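Local coordinates for polyporopepsin (Irpex lacteus, PDB 1WKR), which cleaves proteins with broad specificity as a pepsin-like aspartic endopeptidase and has milk-clotting activity, at residues V5-Q10 / Y14-G19; L105-V110 / L160-T165; E148-T151 / T156-E159. All blocks are in the same frame, centred on the assembly; numbering follows the deposited sequence.

Contact 1 (V5-Q10 / Y14-G19); sequences VPATNQ and YVVNVG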
loop_
_atom_site.group_PDB
_atom_site.type_symbol
_atom_site.label_atom_id
_atom_site.label_comp_id
_atom_site.label_asym_id
_atom_site.label_seq_id
_atom_site.Cartn_x
_atom_site.Cartn_y
_atom_site.Cartn_z
ATOM N N VAL A 5 -13.031 -8.147 3.983
ATOM C CA VAL A 5 -13.709 -6.856 3.917
ATOM C C VAL A 5 -13.532 -6.276 2.555
ATOM O O VAL A 5 -12.400 -6.337 1.996
ATOM C CB VAL A 5 -13.315 -5.893 5.014
ATOM C CG1 VAL A 5 -11.945 -5.567 4.957
ATOM C CG2 VAL A 5 -14.072 -4.695 5.044
ATOM N N PRO A 6 -14.523 -5.728 1.901
ATOM C CA PRO A 6 -14.329 -5.057 0.561
ATOM C C PRO A 6 -13.520 -3.814 0.758
ATOM O O PRO A 6 -13.489 -3.210 1.806
ATOM C CB PRO A 6 -15.780 -4.713 0.139
ATOM C CG PRO A 6 -16.639 -5.466 1.037
ATOM C CD PRO A 6 -15.961 -5.672 2.339
ATOM N N ALA A 7 -12.844 -3.423 -0.320
ATOM C CA ALA A 7 -12.018 -2.193 -0.305
ATOM C C ALA A 7 -12.323 -1.408 -1.596
ATOM O O ALA A 7 -12.577 -1.965 -2.666
ATOM C CB ALA A 7 -10.525 -2.578 -0.252
ATOM N N THR A 8 -12.267 -0.104 -1.452
ATOM C CA THR A 8 -12.651 0.806 -2.504
ATOM C C THR A 8 -11.447 1.565 -3.045
ATOM O O THR A 8 -10.673 2.146 -2.304
ATOM C CB THR A 8 -13.674 1.814 -1.993
ATOM O OG1 THR A 8 -14.844 1.073 -1.588
ATOM C CG2 THR A 8 -14.164 2.735 -3.048
ATOM N N ASN A 9 -11.312 1.510 -4.384
ATOM C CA ASN A 9 -10.229 2.166 -5.112
ATOM C C ASN A 9 -10.559 3.620 -5.240
ATOM O O ASN A 9 -11.551 3.968 -5.944
ATOM C CB ASN A 9 -10.107 1.486 -6.477
ATOM C CG ASN A 9 -8.895 1.912 -7.246
ATOM O OD1 ASN A 9 -8.519 3.084 -7.235
ATOM N ND2 ASN A 9 -8.257 0.988 -7.970
ATOM N N GLN A 10 -9.769 4.504 -4.648
ATOM C CA GLN A 10 -9.908 5.966 -4.754
ATOM C C GLN A 10 -8.784 6.546 -5.606
ATOM O O GLN A 10 -8.397 7.703 -5.425
ATOM C CB GLN A 10 -9.928 6.639 -3.370
ATOM C CG GLN A 10 -11.067 6.140 -2.478
ATOM C CD GLN A 10 -11.290 6.968 -1.210
ATOM O OE1 GLN A 10 -12.456 7.111 -0.816
ATOM N NE2 GLN A 10 -10.237 7.496 -0.644
ATOM N N TYR A 14 -6.480 3.026 -1.551
ATOM C CA TYR A 14 -7.675 2.224 -1.272
ATOM C C TYR A 14 -8.110 2.483 0.166
ATOM O O TYR A 14 -7.263 2.688 1.053
ATOM C CB TYR A 14 -7.358 0.698 -1.367
ATOM C CG TYR A 14 -7.661 0.119 -2.736
ATOM C CD1 TYR A 14 -6.723 0.220 -3.786
ATOM C CD2 TYR A 14 -8.841 -0.570 -2.964
ATOM C CE1 TYR A 14 -7.018 -0.341 -5.055
ATOM C CE2 TYR A 14 -9.108 -1.153 -4.182
ATOM C CZ TYR A 14 -8.182 -1.058 -5.213
ATOM O OH TYR A 14 -8.442 -1.642 -6.428
ATOM N N VAL A 15 -9.436 2.424 0.382
ATOM C CA VAL A 15 -9.993 2.526 1.718
ATOM C C VAL A 15 -10.856 1.347 2.010
ATOM O O VAL A 15 -11.351 0.619 1.152
ATOM C CB VAL A 15 -10.852 3.794 1.879
ATOM C CG1 VAL A 15 -9.927 5.013 1.873
ATOM C CG2 VAL A 15 -11.948 3.909 0.811
ATOM N N VAL A 16 -11.052 1.104 3.320
ATOM C CA VAL A 16 -12.019 0.139 3.824
ATOM C C VAL A 16 -12.836 0.857 4.885
ATOM O O VAL A 16 -12.382 1.724 5.603
ATOM C CB VAL A 16 -11.389 -1.143 4.423
ATOM C CG1 VAL A 16 -10.734 -1.990 3.370
ATOM C CG2 VAL A 16 -10.363 -0.782 5.501
ATOM N N ASN A 17 -14.114 0.448 4.994
ATOM C CA ASN A 17 -14.958 0.830 6.133
ATOM C C ASN A 17 -14.567 0.085 7.339
ATOM O O ASN A 17 -14.393 -1.148 7.372
ATOM C CB ASN A 17 -16.469 0.506 5.794
ATOM C CG ASN A 17 -16.952 1.486 4.800
ATOM O OD1 ASN A 17 -17.916 0.997 4.005
ATOM N ND2 ASN A 17 -16.555 2.612 4.710
ATOM N N VAL A 18 -14.411 0.835 8.442
ATOM C CA VAL A 18 -13.967 0.292 9.727
ATOM C C VAL A 18 -14.913 0.814 10.796
ATOM O O VAL A 18 -15.092 2.080 10.920
ATOM C CB VAL A 18 -12.521 0.712 10.081
ATOM C CG1 VAL A 18 -12.052 0.117 11.369
ATOM C CG2 VAL A 18 -11.586 0.335 8.912
ATOM N N GLY A 19 -15.543 -0.044 11.553
ATOM C CA GLY A 19 -16.347 0.432 12.702
ATOM C C GLY A 19 -15.500 0.608 13.914
ATOM O O GLY A 19 -14.581 -0.183 14.198
HETATM O O HOH W 1 -15.148 -1.488 3.070
#

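Contact 2 (L105-V110 / L160-T165); sequences LGVGPV and LTFGAT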
loop_
_atom_site.group_PDB
_atom_site.type_symbol
_atom_site.label_atom_id
_atom_site.label_comp_id
_atom_site.label_asym_id
_atom_site.label_seq_id
_atom_site.Cartn_x
_atom_site.Cartn_y
_atom_site.Cartn_z
ATOM N N LEU A 105 -5.655 2.514 8.177
ATOM C CA LEU A 105 -5.655 1.141 8.714
ATOM C C LEU A 105 -4.201 0.625 8.602
ATOM O O LEU A 105 -3.726 0.405 7.484
ATOM C CB LEU A 105 -6.615 0.241 7.972
ATOM C CG LEU A 105 -6.744 -1.175 8.585
ATOM C CD1 LEU A 105 -7.565 -1.111 9.851
ATOM C CD2 LEU A 105 -7.331 -2.138 7.616
ATOM N N GLY A 106 -3.513 0.531 9.742
ATOM C CA GLY A 106 -2.067 0.273 9.746
ATOM C C GLY A 106 -1.792 -1.208 9.783
ATOM O O GLY A 106 -1.947 -1.881 10.814
ATOM N N VAL A 107 -1.442 -1.748 8.616
ATOM C CA VAL A 107 -1.210 -3.212 8.431
ATOM C C VAL A 107 0.233 -3.515 8.023
ATOM O O VAL A 107 0.554 -4.648 7.661
ATOM C CB VAL A 107 -2.262 -3.847 7.506
ATOM C CG1 VAL A 107 -3.598 -4.011 8.250
ATOM C CG2 VAL A 107 -2.481 -3.034 6.217
ATOM N N GLY A 108 1.115 -2.536 8.202
ATOM C CA GLY A 108 2.562 -2.749 8.198
ATOM C C GLY A 108 2.957 -3.597 9.395
ATOM O O GLY A 108 2.144 -3.927 10.285
ATOM N N PRO A 109 4.224 -3.975 9.467
ATOM C CA PRO A 109 4.725 -4.790 10.610
ATOM C C PRO A 109 4.742 -3.938 11.866
ATOM O O PRO A 109 5.027 -2.753 11.863
ATOM C CB PRO A 109 6.144 -5.181 10.182
ATOM C CG PRO A 109 6.117 -4.992 8.668
ATOM C CD PRO A 109 5.293 -3.761 8.465
ATOM N N VAL A 110 4.476 -4.619 13.008
ATOM C CA VAL A 110 4.355 -3.872 14.286
ATOM C C VAL A 110 5.605 -3.122 14.628
ATOM O O VAL A 110 5.487 -2.089 15.361
ATOM C CB VAL A 110 3.953 -4.852 15.436
ATOM C CG1 VAL A 110 4.994 -5.900 15.708
ATOM C CG2 VAL A 110 3.535 -4.072 16.696
ATOM N N LEU A 160 -9.665 -7.124 1.308
ATOM C CA LEU A 160 -8.687 -7.578 2.346
ATOM C C LEU A 160 -9.171 -8.867 2.909
ATOM O O LEU A 160 -10.358 -8.949 3.297
ATOM C CB LEU A 160 -8.526 -6.553 3.463
ATOM C CG LEU A 160 -7.572 -5.397 3.152
ATOM C CD1 LEU A 160 -7.699 -4.698 1.896
ATOM C CD2 LEU A 160 -7.459 -4.513 4.443
ATOM N N THR A 161 -8.309 -9.850 3.054
ATOM C CA THR A 161 -8.682 -11.124 3.726
ATOM C C THR A 161 -7.686 -11.312 4.856
ATOM O O THR A 161 -6.458 -11.362 4.657
ATOM C CB THR A 161 -8.639 -12.332 2.802
ATOM O OG1 THR A 161 -9.490 -12.061 1.641
ATOM C CG2 THR A 161 -9.175 -13.553 3.470
ATOM N N PHE A 162 -8.207 -11.414 6.059
ATOM C CA PHE A 162 -7.390 -11.646 7.262
ATOM C C PHE A 162 -7.425 -13.148 7.599
ATOM O O PHE A 162 -8.504 -13.724 7.812
ATOM C CB PHE A 162 -7.959 -10.866 8.447
ATOM C CG PHE A 162 -7.782 -9.354 8.274
ATOM C CD1 PHE A 162 -6.589 -8.754 8.700
ATOM C CD2 PHE A 162 -8.751 -8.574 7.674
ATOM C CE1 PHE A 162 -6.413 -7.370 8.589
ATOM C CE2 PHE A 162 -8.495 -7.188 7.511
ATOM C CZ PHE A 162 -7.355 -6.606 7.975
ATOM N N GLY A 163 -6.260 -13.747 7.616
ATOM C CA GLY A 163 -6.125 -15.132 8.085
ATOM C C GLY A 163 -6.131 -16.178 6.979
ATOM O O GLY A 163 -6.001 -17.366 7.318
ATOM N N ALA A 164 -6.275 -15.774 5.719
ATOM C CA ALA A 164 -6.327 -16.726 4.590
ATOM C C ALA A 164 -6.119 -15.943 3.311
ATOM O O ALA A 164 -6.201 -14.719 3.283
ATOM C CB ALA A 164 -7.694 -17.389 4.539
ATOM N N THR A 165 -5.890 -16.663 2.236
ATOM C CA THR A 165 -5.908 -16.144 0.889
ATOM C C THR A 165 -7.211 -16.448 0.223
ATOM O O THR A 165 -7.992 -17.366 0.715
ATOM C CB THR A 165 -4.762 -16.689 0.025
ATOM O OG1 THR A 165 -4.882 -18.158 -0.019
ATOM C CG2 THR A 165 -3.410 -16.411 0.592
#

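Contact 3 (E148-T151 / T156-E159); sequences EPTT and TNGE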
loop_
_atom_site.group_PDB
_atom_site.type_symbol
_atom_site.label_atom_id
_atom_site.label_comp_id
_atom_site.label_asym_id
_atom_site.label_seq_id
_atom_site.Cartn_x
_atom_site.Cartn_y
_atom_site.Cartn_z
ATOM N N GLU A 148 -7.474 -4.018 -7.979
ATOM C CA GLU A 148 -7.757 -4.208 -9.391
ATOM C C GLU A 148 -7.687 -2.882 -10.102
ATOM O O GLU A 148 -7.931 -1.827 -9.481
ATOM C CB GLU A 148 -9.175 -4.792 -9.567
ATOM C CG GLU A 148 -9.320 -6.161 -8.991
ATOM C CD GLU A 148 -10.722 -6.743 -9.128
ATOM O OE1 GLU A 148 -11.646 -6.069 -9.688
ATOM O OE2 GLU A 148 -10.854 -7.915 -8.642
ATOM N N PRO A 149 -7.400 -2.873 -11.411
ATOM C CA PRO A 149 -7.438 -1.588 -12.148
ATOM C C PRO A 149 -8.841 -0.993 -12.108
ATOM O O PRO A 149 -9.827 -1.679 -11.875
ATOM C CB PRO A 149 -7.076 -2.023 -13.588
ATOM C CG PRO A 149 -6.377 -3.348 -13.419
ATOM C CD PRO A 149 -7.123 -4.032 -12.290
ATOM N N THR A 150 -8.879 0.303 -12.363
ATOM C CA THR A 150 -10.157 1.014 -12.296
ATOM C C THR A 150 -10.331 1.968 -13.517
ATOM O O THR A 150 -9.343 2.434 -14.081
ATOM C CB THR A 150 -10.216 1.720 -11.019
ATOM O OG1 THR A 150 -11.579 2.250 -10.873
ATOM C CG2 THR A 150 -9.292 2.933 -10.918
ATOM N N THR A 151 -11.604 2.199 -13.828
ATOM C CA THR A 151 -11.994 3.259 -14.835
ATOM C C THR A 151 -13.076 4.062 -14.170
ATOM O O THR A 151 -13.784 4.812 -14.963
ATOM C CB THR A 151 -12.545 2.631 -16.126
ATOM O OG1 THR A 151 -13.635 1.811 -15.837
ATOM C CG2 THR A 151 -11.447 1.754 -16.837
ATOM N N THR A 156 -15.582 -0.052 -5.729
ATOM C CA THR A 156 -15.360 -1.039 -4.677
ATOM C C THR A 156 -15.009 -2.352 -5.360
ATOM O O THR A 156 -15.828 -3.238 -5.543
ATOM C CB THR A 156 -16.598 -1.180 -3.728
ATOM O OG1 THR A 156 -16.860 0.128 -3.203
ATOM C CG2 THR A 156 -16.285 -2.117 -2.544
ATOM N N ASN A 157 -13.750 -2.470 -5.732
ATOM C CA ASN A 157 -13.293 -3.613 -6.555
ATOM C C ASN A 157 -12.159 -4.371 -5.872
ATOM O O ASN A 157 -11.577 -5.274 -6.482
ATOM C CB ASN A 157 -12.871 -3.155 -7.940
ATOM C CG ASN A 157 -11.620 -2.295 -7.941
ATOM O OD1 ASN A 157 -10.972 -2.129 -6.896
ATOM N ND2 ASN A 157 -11.170 -1.789 -9.104
ATOM N N GLY A 158 -11.917 -4.101 -4.593
ATOM C CA GLY A 158 -10.784 -4.705 -3.844
ATOM C C GLY A 158 -11.258 -5.505 -2.682
ATOM O O GLY A 158 -12.465 -5.524 -2.321
ATOM N N GLU A 159 -10.307 -6.175 -2.027
ATOM C CA GLU A 159 -10.636 -7.038 -0.867
ATOM C C GLU A 159 -9.438 -7.171 0.016
ATOM O O GLU A 159 -8.316 -7.337 -0.458
ATOM C CB GLU A 159 -11.119 -8.440 -1.339
ATOM C CG GLU A 159 -11.564 -9.343 -0.174
ATOM C CD GLU A 159 -11.954 -10.662 -0.715
ATOM O OE1 GLU A 159 -11.042 -11.460 -1.114
ATOM O OE2 GLU A 159 -13.136 -10.987 -0.672
#

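Contact 1 (V5-Q10 / Y14-G19)
Tyr14 lays its ring against the backbone of Thr8 and Asn9. Tyr14 CB and CG pass Thr8 O, and CD2 comes within 3.3 Å of that oxygen and 3.8 Å of Ala7 CB. An unstaggered first torsion of -94° leans the ring over Asn9, whose CA sits above one face 3.7 Å from the ring centroid, a CH-pi contact. Tyr14 CZ then meets Asn9 CB at 3.4 Å. At the tip, OH accepts a weak, bent bond from Asn9 ND2 (3.1 Å, 133°) and is also hydrogen-bonded with Asn157 OD1 and the backbone N of Glu148; Asn9 ND2 also binds Glu314 OE2, and its OD1 takes Leu11 N. The two strands form the first hairpin of the pepsin fold, leading from the interdomain sheet into the N-terminal lobe. Thr8 and Val15 are a hydrogen-bonded antiparallel pair, Thr8 N to Val15 O at 2.9 Å and Val15 N to Thr8 O at 3.0 Å. Toward Pro6 and Asn17 the strands diverge, and a water bridges Pro6 O and Asn17 N. Small Ala7 admits Val16 CG1 at 3.7 Å from its CB, while the amide of Gln10, its NE2 held by Asp13 OD1 and Gly100 O, crosses the two methyls of Val15.

Contact 2 (L105-V110 / L160-T165)
Leu105 and Leu160 reach toward each other tip to tip, their CD2 methyls meeting at 4.0 Å. Leu105 has CG anti to its own N (chi1 -175°), which sends CD2 toward Leu160, whereas Leu160 turns CG to the side of its N (chi1 -82°); both present a single methyl to the other. The Phe162 ring stands beside this pair and offers its rim to the facing segment. Leu105 CD2 lies near the ring plane, 4.5 Å from Phe162 CZ, and Val107 CG1 comes up to the same edge, 4.4 Å from Phe162 CE1. Since the backbones are far apart, Val107 and Phe162 being nearest at 10.5 Å between CA atoms, side chains alone span the gap; the long Leu105 and Leu160 and the broad Phe162 suit it, and short, branched Val107 is met by the far-reaching ring. Leu143 touches Val107, Leu160 and Phe162, adding another aliphatic side chain to this buried cluster. Leu105 and Val107 also bond through their backbones to the catalytic Asp32: strand 103-106 runs between strands 25-32 and 39-40, the psi loop that holds the active-site aspartate in pepsin-like proteinases.

Contact 3 (E148-T151 / T156-E159)
Asn157 and Glu148 bury most of the surface here, their side chains sliding past each other in opposite directions with amide and carboxylate planes 52° apart. Asn157 CG sits between its own N and carbonyl carbon (chi1 68°), and from there the amide reaches over the backbone of 148-149. Its ND2 donates to Glu148 O at 3.3 Å, but the bond is bent and comes from above the carbonyl plane (69° out of it), away from the lone pairs, so the hold is probably modest. The other end of the amide, OD1, is taken by the hydroxyl of Tyr14; an asparagine, donor and acceptor in one flat group, can serve both. Glu148 CB packs 3.6 Å from Asn157 ND2, and its extended chain carries the carboxylate past Asn157 O, with CD at 3.1 Å. OE1 and that carbonyl oxygen, 3.3 Å apart, are both acceptors, a proximity that would tend to raise the affinity of the carboxylate for a proton. Thr150 adds a lighter touch, its CB 4.1 Å from Asn157 ND2. In strand 155-162, Asn157 and Gly158 together face Ala7 on strand 3-9: a classic beta bulge, in which Asn157, at the first position, has left the extended conformation.

In the fold
Along the chain contact 1 closes first; contact 3 is then nested within the long excursion that contact 2 closes. Strand 155-162 ties them together, supplying a segment to contacts 2 and 3 and pairing antiparallel with strand 3-9 of contact 1. The centres of contacts 1 and 2 lie about 13 Å apart, those of contacts 1 and 3 about 10 Å, and those of contacts 2 and 3 about 18 Å. Contact 1 touches both others: Val16 packs on Leu105 and Leu160, and Thr8 hydrogen-bonds Thr156. Strands 3-9 and 155-162 belong to the interdomain sheet of pepsin-like enzymes; contacts 1 and 2 join it to the N-terminal lobe, which carries Asp32, while contact 3 closes the turn between two of its strands.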